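Local structure of response regulator receiver domain protein (CheY-like) (3I42) at residues Val9-Ala14 with Asn56-Ser61; Val81-Phe86 with Leu103-Asp108. The protein probably acts as a phosphorylation-controlled CheY-like receiver in two-component signalling. All coordinates share one frame; numbering follows the deposited sequence.

Interaction 1: Val9-Ala14 with Asn56-Ser61; sequences VEDYQA and NLPDTS
The acidic pocket of a receiver domain takes shape where E10 and D11, in the loop after V9 ends strand 4-9, come up beside the loop that follows strand 50-54 and its predicted phosphorylation site, D54. V9 and L57 make the apolar half of the contact. CG1 of V9, swung anti to its backbone nitrogen (chi1 -176°), lies against both methyls of L57, 3.7 Å from CD2 and 3.8 Å from CD1, with the leucine branch set square across the valine. L65 of helix 62-71 touches both. Further out, D11 and the P58 ring lie alongside, running opposite ways: D11 CB sits 3.6 Å from P58 CG, and the carboxyl carbon D11 CG is 4.0 Å from P58 CD. With chi1 at 53°, the carboxylate lies between backbone nitrogen and carbonyl, and its OD1 stays 3.8 Å from the backbone oxygen N56 O, two acceptors without a hydrogen bond. E10 OE2 takes the backbone N of Y12 at 2.6 Å on its anti side, while OE1 lies near the D54 carboxylate. A lysine in place of D11 would remove this carboxylate, and a cation drawn to the cluster would probably miss one of its acids. Acids gathered beside N56 O are as in the magnesium sites of related receivers, and the crowding of like charges would probably be eased by such a cation.

Interaction 2: Val81-Phe86 with Leu103-Asp108; sequences VAVSGF and LEKPID
Three backbone hydrogen bonds join L103-K105 to A82-S84, pairing parallel strands 79-84 and 101-104. L103 N gives to A82 O at 2.8 Å; L103 O receives S84 N at 3.0 Å, and S84 O receives K105 N at 2.8 Å. The last bond carries the pairing one residue beyond strand 101-104. S84 OG, with chi1 at 180°, accepts F86 N at 2.8 Å, an ST turn that bends the chain as strand 79-84 ends. On the V83 face, L103 CD1 rests against both V81 CG1, at 3.8 Å, and V83 CG2, at 4.0 Å; V83 and L103 run abreast, and helix 109-119 covers L103. K105, its chain extended, passes crosswise over V83, CE 3.6 Å from V83 CG1, while I107 CD1 reaches the same methyl from further along. Beyond V83 the amine of K105 makes a salt bridge to D54, and a cis peptide bond joins K105 to P106. This is consistent with the lysine and cis-proline pair found at this place in related receivers: apolar packing steadies the lysine stem, and its charge probably helps balance the acidic pocket.

In the fold
Both contacts sit at the carboxy-terminal ends of the strands of one five-stranded parallel sheet, the alpha/beta fold of receiver domains with strand order 2-1-3-4-5. Interaction 1 links the end of strand 4-9 to the loop after strand 50-54; interaction 2 follows it in the chain and pairs the two strands 79-84 and 101-104. Their centres are 13 Å apart and their nearest atoms about 5 Å, without touching. Strand 50-54 runs between strands 4-9 and 79-84, and its last residue, D54, lies where the two contacts meet, beside the acids of interaction 1 and within reach of the lysine of interaction 2. Acids and lysine thus converge on the predicted phosphorylation site from separate loops.

Interaction 1: Val9-Ala14 with Asn56-Ser61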
loop_
_atom_site.group_PDB
_atom_site.type_symbol
_atom_site.label_atom_id
_atom_site.label_comp_id
_atom_site.label_asym_id
_atom_site.label_seq_id
_atom_site.Cartn_x
_atom_site.Cartn_y
_atom_site.Cartn_z
ATOM N N VAL A 9 -5.182 8.672 -16.493
ATOM C CA VAL A 9 -4.353 8.045 -17.527
ATOM C C VAL A 9 -4.974 6.739 -17.982
ATOM O O VAL A 9 -4.972 5.721 -17.262
ATOM C CB VAL A 9 -2.884 7.798 -17.046
ATOM C CG1 VAL A 9 -2.051 7.239 -18.203
ATOM C CG2 VAL A 9 -2.256 9.099 -16.485
ATOM N N GLU A 10 -5.475 6.757 -19.202
ATOM C CA GLU A 10 -6.356 5.704 -19.659
ATOM C C GLU A 10 -6.456 5.856 -21.159
ATOM O O GLU A 10 -6.732 6.968 -21.652
ATOM C CB GLU A 10 -7.743 5.883 -18.990
ATOM C CG GLU A 10 -8.904 5.202 -19.696
ATOM C CD GLU A 10 -8.683 3.712 -19.907
ATOM O OE1 GLU A 10 -8.369 3.013 -18.919
ATOM O OE2 GLU A 10 -8.834 3.237 -21.063
ATOM N N ASP A 11 -6.231 4.764 -21.883
ATOM C CA ASP A 11 -6.155 4.830 -23.350
ATOM C C ASP A 11 -7.473 4.739 -24.111
ATOM O O ASP A 11 -7.517 5.131 -25.289
ATOM C CB ASP A 11 -5.189 3.789 -23.910
ATOM C CG ASP A 11 -5.487 2.405 -23.416
ATOM O OD1 ASP A 11 -5.664 2.228 -22.188
ATOM O OD2 ASP A 11 -5.533 1.489 -24.273
ATOM N N TYR A 12 -8.527 4.241 -23.464
ATOM C CA TYR A 12 -9.841 4.138 -24.099
ATOM C C TYR A 12 -10.649 5.416 -23.902
ATOM O O TYR A 12 -11.060 5.719 -22.791
ATOM C CB TYR A 12 -10.617 2.912 -23.561
ATOM C CG TYR A 12 -11.947 2.694 -24.272
ATOM C CD1 TYR A 12 -12.092 3.000 -25.635
ATOM C CD2 TYR A 12 -13.051 2.183 -23.586
ATOM C CE1 TYR A 12 -13.310 2.818 -26.286
ATOM C CE2 TYR A 12 -14.270 1.983 -24.239
ATOM C CZ TYR A 12 -14.390 2.306 -25.577
ATOM O OH TYR A 12 -15.587 2.109 -26.216
ATOM N N GLN A 13 -10.870 6.169 -24.978
ATOM C CA GLN A 13 -11.544 7.466 -24.860
ATOM C C GLN A 13 -12.851 7.380 -24.059
ATOM O O GLN A 13 -13.047 8.121 -23.093
ATOM C CB GLN A 13 -11.819 8.037 -26.240
ATOM C CG GLN A 13 -12.644 9.305 -26.178
ATOM C CD GLN A 13 -13.120 9.759 -27.535
ATOM O OE1 GLN A 13 -12.728 9.201 -28.561
ATOM N NE2 GLN A 13 -13.953 10.814 -27.557
ATOM N N ALA A 14 -13.741 6.476 -24.459
ATOM C CA ALA A 14 -15.034 6.353 -23.796
ATOM C C ALA A 14 -14.909 6.047 -22.283
ATOM O O ALA A 14 -15.610 6.655 -21.484
ATOM C CB ALA A 14 -15.906 5.315 -24.508
ATOM N N ASN A 56 -2.638 -1.039 -17.259
ATOM C CA ASN A 56 -2.418 -1.553 -18.607
ATOM C C ASN A 56 -2.419 -0.409 -19.581
ATOM O O ASN A 56 -3.466 0.092 -19.921
ATOM C CB ASN A 56 -3.589 -2.452 -19.022
ATOM C CG ASN A 56 -3.546 -3.834 -18.389
ATOM O OD1 ASN A 56 -2.477 -4.442 -18.250
ATOM N ND2 ASN A 56 -4.730 -4.358 -18.029
ATOM N N LEU A 57 -1.265 0.007 -20.063
ATOM C CA LEU A 57 -1.230 1.167 -20.933
ATOM C C LEU A 57 -0.619 0.795 -22.291
ATOM O O LEU A 57 0.024 -0.243 -22.396
ATOM C CB LEU A 57 -0.479 2.301 -20.247
ATOM C CG LEU A 57 -1.247 3.020 -19.148
ATOM C CD1 LEU A 57 -0.291 3.906 -18.365
ATOM C CD2 LEU A 57 -2.401 3.851 -19.764
ATOM N N PRO A 58 -0.859 1.610 -23.341
ATOM C CA PRO A 58 -0.313 1.145 -24.604
ATOM C C PRO A 58 1.238 1.093 -24.584
ATOM O O PRO A 58 1.820 0.090 -25.023
ATOM C CB PRO A 58 -0.819 2.177 -25.626
ATOM C CG PRO A 58 -1.796 3.078 -24.872
ATOM C CD PRO A 58 -1.499 2.941 -23.441
ATOM N N ASP A 59 1.879 2.127 -24.038
ATOM C CA ASP A 59 3.336 2.306 -24.155
ATOM C C ASP A 59 4.152 1.934 -22.896
ATOM O O ASP A 59 5.363 2.208 -22.845
ATOM C CB ASP A 59 3.647 3.772 -24.525
ATOM C CG ASP A 59 2.970 4.781 -23.573
ATOM O OD1 ASP A 59 2.013 4.400 -22.834
ATOM O OD2 ASP A 59 3.383 5.961 -23.575
ATOM N N THR A 60 3.505 1.341 -21.887
ATOM C CA THR A 60 4.156 1.168 -20.580
ATOM C C THR A 60 3.246 0.429 -19.638
ATOM O O THR A 60 2.043 0.357 -19.887
ATOM C CB THR A 60 4.543 2.562 -19.943
ATOM O OG1 THR A 60 5.215 2.360 -18.697
ATOM C CG2 THR A 60 3.286 3.486 -19.714
ATOM N N SER A 61 3.797 -0.121 -18.557
ATOM C CA SER A 61 2.961 -0.608 -17.454
ATOM C C SER A 61 2.607 0.567 -16.546
ATOM O O SER A 61 3.290 1.591 -16.560
ATOM C CB SER A 61 3.654 -1.717 -16.646
ATOM O OG SER A 61 4.657 -1.178 -15.797
#

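Interaction 2: Val81-Phe86 with Leu103-Asp108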
loop_
_atom_site.group_PDB
_atom_site.type_symbol
_atom_site.label_atom_id
_atom_site.label_comp_id
_atom_site.label_asym_id
_atom_site.label_seq_id
_atom_site.Cartn_x
_atom_site.Cartn_y
_atom_site.Cartn_z
ATOM N N VAL A 81 -3.116 6.703 -7.814
ATOM C CA VAL A 81 -4.135 5.667 -7.635
ATOM C C VAL A 81 -3.978 4.653 -8.750
ATOM O O VAL A 81 -3.958 5.033 -9.917
ATOM C CB VAL A 81 -5.574 6.277 -7.769
ATOM C CG1 VAL A 81 -6.632 5.284 -7.322
ATOM C CG2 VAL A 81 -5.685 7.576 -6.982
ATOM N N ALA A 82 -3.874 3.371 -8.405
ATOM C CA ALA A 82 -3.795 2.285 -9.382
ATOM C C ALA A 82 -5.196 1.868 -9.751
ATOM O O ALA A 82 -6.028 1.641 -8.876
ATOM C CB ALA A 82 -3.098 1.080 -8.797
ATOM N N VAL A 83 -5.441 1.686 -11.034
ATOM C CA VAL A 83 -6.752 1.270 -11.475
ATOM C C VAL A 83 -6.553 -0.025 -12.230
ATOM O O VAL A 83 -5.936 -0.036 -13.291
ATOM C CB VAL A 83 -7.392 2.340 -12.383
ATOM C CG1 VAL A 83 -8.695 1.835 -12.983
ATOM C CG2 VAL A 83 -7.572 3.666 -11.604
ATOM N N SER A 84 -7.038 -1.117 -11.657
ATOM C CA SER A 84 -6.763 -2.420 -12.215
ATOM C C SER A 84 -8.031 -3.196 -12.457
ATOM O O SER A 84 -8.996 -3.059 -11.716
ATOM C CB SER A 84 -5.900 -3.216 -11.244
ATOM O OG SER A 84 -5.622 -4.516 -11.787
ATOM N N GLY A 85 -8.013 -4.054 -13.468
ATOM C CA GLY A 85 -9.059 -5.071 -13.609
ATOM C C GLY A 85 -8.884 -6.243 -12.643
ATOM O O GLY A 85 -9.849 -6.946 -12.331
ATOM N N PHE A 86 -7.667 -6.444 -12.139
ATOM C CA PHE A 86 -7.333 -7.687 -11.419
ATOM C C PHE A 86 -6.854 -7.586 -9.949
ATOM O O PHE A 86 -5.858 -6.943 -9.630
ATOM C CB PHE A 86 -6.378 -8.523 -12.281
ATOM C CG PHE A 86 -7.009 -9.000 -13.554
ATOM C CD1 PHE A 86 -6.765 -8.341 -14.757
ATOM C CD2 PHE A 86 -7.903 -10.075 -13.535
ATOM C CE1 PHE A 86 -7.381 -8.764 -15.933
ATOM C CE2 PHE A 86 -8.520 -10.517 -14.697
ATOM C CZ PHE A 86 -8.263 -9.865 -15.903
ATOM N N LEU A 103 -7.927 1.062 -6.960
ATOM C CA LEU A 103 -9.287 0.930 -7.477
ATOM C C LEU A 103 -9.356 -0.313 -8.332
ATOM O O LEU A 103 -8.409 -0.652 -9.040
ATOM C CB LEU A 103 -9.629 2.125 -8.371
ATOM C CG LEU A 103 -10.044 3.398 -7.659
ATOM C CD1 LEU A 103 -10.157 4.525 -8.657
ATOM C CD2 LEU A 103 -11.389 3.167 -6.950
ATOM N N GLU A 104 -10.475 -1.009 -8.278
ATOM C CA GLU A 104 -10.661 -2.158 -9.157
ATOM C C GLU A 104 -11.766 -1.812 -10.144
ATOM O O GLU A 104 -12.794 -1.271 -9.743
ATOM C CB GLU A 104 -11.053 -3.350 -8.296
ATOM C CG GLU A 104 -10.803 -4.696 -8.898
ATOM C CD GLU A 104 -11.310 -5.801 -7.996
ATOM O OE1 GLU A 104 -11.110 -5.714 -6.764
ATOM O OE2 GLU A 104 -11.925 -6.749 -8.519
ATOM N N LYS A 105 -11.561 -2.077 -11.433
ATOM C CA LYS A 105 -12.648 -1.898 -12.426
ATOM C C LYS A 105 -13.798 -2.908 -12.214
ATOM O O LYS A 105 -13.563 -4.034 -11.773
ATOM C CB LYS A 105 -12.140 -2.003 -13.859
ATOM C CG LYS A 105 -11.200 -0.896 -14.259
ATOM C CD LYS A 105 -10.449 -1.321 -15.499
ATOM C CE LYS A 105 -9.079 -0.682 -15.593
ATOM N NZ LYS A 105 -8.305 -1.216 -16.751
ATOM N N PRO A 106 -15.047 -2.500 -12.513
ATOM C CA PRO A 106 -15.434 -1.195 -13.048
ATOM C C PRO A 106 -15.484 -0.116 -11.955
ATOM O O PRO A 106 -15.798 -0.415 -10.805
ATOM C CB PRO A 106 -16.817 -1.462 -13.600
ATOM C CG PRO A 106 -17.383 -2.464 -12.644
ATOM C CD PRO A 106 -16.226 -3.340 -12.222
ATOM N N ILE A 107 -15.130 1.115 -12.319
ATOM C CA ILE A 107 -15.098 2.228 -11.371
ATOM C C ILE A 107 -16.501 2.811 -11.180
ATOM O O ILE A 107 -17.290 2.902 -12.121
ATOM C CB ILE A 107 -14.098 3.358 -11.829
ATOM C CG1 ILE A 107 -12.654 2.827 -11.969
ATOM C CG2 ILE A 107 -14.083 4.521 -10.858
ATOM C CD1 ILE A 107 -12.132 2.032 -10.768
ATOM N N ASP A 108 -16.810 3.228 -9.963
ATOM C CA ASP A 108 -18.059 3.938 -9.712
ATOM C C ASP A 108 -17.888 4.955 -8.592
ATOM O O ASP A 108 -16.884 4.930 -7.875
ATOM C CB ASP A 108 -19.217 2.946 -9.445
ATOM C CG ASP A 108 -19.013 2.100 -8.193
ATOM O OD1 ASP A 108 -18.109 2.389 -7.376
ATOM O OD2 ASP A 108 -19.783 1.133 -8.021
#